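Local coordinates for protein peptidylprolyl Isomerase (Naegleria fowleri, PDB 6B4P) that probably catalyses the cis-trans isomerisation of peptide bonds preceding proline, as an FKBP-type peptidylprolyl isomerase, at residues 73-76 / 77-81. Residues are numbered along the deposited sequence; the frame is centred on the assembly and turned at random. Where two conformers were deposited one is given.
Sequences GEVI and RGWDL
Asp80, in the first turn of helix 77-84, accepts the backbone N-H of Gly73 through the syn lone pair of its OD2, at 3.0 Å between Gly73 N and Asp80 OD2 but well bent (135°). OD1 takes the amide of Gly71, and two waters add to the grip: one donates to OD1 and accepts from Glu74 N, the other donates to both OD2 and Val75 O. Bonds to both oxygens restrain the rotation of the carboxylate, and the neighbouring amides would probably favour its charged form. The first helical hydrogen bonds start at Ile76, in the N-cap position: its carbonyl oxygen accepts from Asp80 N at 3.2 Å and, more weakly, from Trp79 N. In the FKBP fold this short helix lies against the curved antiparallel sheet, and the tryptophan at its start forms the floor of the ligand pocket in relatives, a role Trp79 probably shares. Its indole meets Ile76 obliquely, Ile76 CD1 lying 3.7 Å from Trp79 CD1; a chi1 of 57° sets Ile76 CG1 between its own N and carbonyl carbon, close to the pyrrole side of the ring. Val75 CG2 sits 3.7 Å from Trp79 CB and equally near Asp80 OD1, while CG1 approaches the benzo ring at CE3. Beyond, Tyr46 and Phe119 make edge-to-face contacts with the indole, and Phe66 and Phe68 of strand 66-69 pack on Val75.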
loop_
_atom_site.group_PDB
_atom_site.type_symbol
_atom_site.label_atom_id
_atom_site.label_comp_id
_atom_site.label_asym_id
_atom_site.label_seq_id
_atom_site.Cartn_x
_atom_site.Cartn_y
_atom_site.Cartn_z
ATOM N N GLY A 73 -7.496 -5.287 9.509
ATOM C CA GLY A 73 -6.260 -5.158 10.249
ATOM C C GLY A 73 -5.315 -6.323 10.074
ATOM O O GLY A 73 -4.480 -6.563 10.952
ATOM N N GLU A 74 -5.427 -7.065 8.967
ATOM C CA GLU A 74 -4.547 -8.198 8.715
ATOM C C GLU A 74 -3.361 -7.827 7.844
ATOM O O GLU A 74 -2.539 -8.692 7.534
ATOM C CB GLU A 74 -5.325 -9.363 8.086
ATOM C CG GLU A 74 -5.742 -9.174 6.647
ATOM C CD GLU A 74 -6.389 -10.428 6.075
ATOM O OE1 GLU A 74 -6.401 -11.469 6.770
ATOM O OE2 GLU A 74 -6.890 -10.377 4.937
ATOM N N VAL A 75 -3.262 -6.563 7.454
ATOM C CA VAL A 75 -2.100 -5.992 6.800
ATOM C C VAL A 75 -1.713 -4.745 7.579
ATOM O O VAL A 75 -2.414 -4.329 8.501
ATOM C CB VAL A 75 -2.364 -5.648 5.319
ATOM C CG1 VAL A 75 -2.621 -6.915 4.505
ATOM C CG2 VAL A 75 -3.528 -4.671 5.213
ATOM N N ILE A 76 -0.600 -4.127 7.183
ATOM C CA ILE A 76 -0.173 -2.921 7.881
ATOM C C ILE A 76 -1.222 -1.826 7.721
ATOM O O ILE A 76 -1.960 -1.772 6.726
ATOM C CB ILE A 76 1.207 -2.439 7.400
ATOM C CG1 ILE A 76 1.228 -2.195 5.889
ATOM C CG2 ILE A 76 2.284 -3.439 7.830
ATOM C CD1 ILE A 76 2.553 -1.619 5.393
ATOM N N ARG A 77 -1.285 -0.944 8.727
ATOM C CA ARG A 77 -2.320 0.087 8.748
ATOM C C ARG A 77 -2.263 0.967 7.506
ATOM O O ARG A 77 -3.304 1.380 6.976
ATOM C CB ARG A 77 -2.177 0.933 10.013
ATOM C CG ARG A 77 -3.288 1.946 10.197
ATOM C CD ARG A 77 -3.342 2.411 11.642
ATOM N NE ARG A 77 -2.114 3.083 12.060
ATOM C CZ ARG A 77 -2.008 4.396 12.234
ATOM N NH1 ARG A 77 -3.060 5.176 12.024
ATOM N NH2 ARG A 77 -0.857 4.931 12.620
ATOM N N GLY A 78 -1.055 1.273 7.027
ATOM C CA GLY A 78 -0.937 2.093 5.833
ATOM C C GLY A 78 -1.554 1.454 4.605
ATOM O O GLY A 78 -2.011 2.161 3.701
ATOM N N TRP A 79 -1.577 0.119 4.546
ATOM C CA TRP A 79 -2.266 -0.549 3.448
ATOM C C TRP A 79 -3.783 -0.530 3.626
ATOM O O TRP A 79 -4.513 -0.295 2.655
ATOM C CB TRP A 79 -1.784 -1.991 3.313
ATOM C CG TRP A 79 -0.551 -2.177 2.490
ATOM C CD1 TRP A 79 0.475 -1.284 2.294
ATOM C CD2 TRP A 79 -0.216 -3.340 1.749
ATOM N NE1 TRP A 79 1.427 -1.844 1.471
ATOM C CE2 TRP A 79 1.025 -3.107 1.126
ATOM C CE3 TRP A 79 -0.854 -4.575 1.549
ATOM C CZ2 TRP A 79 1.640 -4.060 0.314
ATOM C CZ3 TRP A 79 -0.236 -5.520 0.759
ATOM C CH2 TRP A 79 1.000 -5.255 0.146
ATOM N N ASP A 80 -4.287 -0.790 4.838
ATOM C CA ASP A 80 -5.731 -0.695 5.045
ATOM C C ASP A 80 -6.223 0.711 4.714
ATOM O O ASP A 80 -7.204 0.885 3.984
ATOM C CB ASP A 80 -6.087 -1.064 6.488
ATOM C CG ASP A 80 -6.578 -2.504 6.645
ATOM O OD1 ASP A 80 -6.869 -3.194 5.643
ATOM O OD2 ASP A 80 -6.673 -2.944 7.810
ATOM N N LEU A 81 -5.540 1.737 5.227
ATOM C CA LEU A 81 -5.970 3.104 4.940
ATOM C C LEU A 81 -5.694 3.474 3.494
ATOM O O LEU A 81 -6.510 4.142 2.843
ATOM C CB LEU A 81 -5.259 4.088 5.865
ATOM C CG LEU A 81 -5.589 4.048 7.350
ATOM C CD1 LEU A 81 -4.708 5.026 8.112
ATOM C CD2 LEU A 81 -7.065 4.365 7.561
HETATM O O HOH W 1 -6.788 -5.990 6.592
HETATM O O HOH W 2 -4.287 -2.563 9.344
#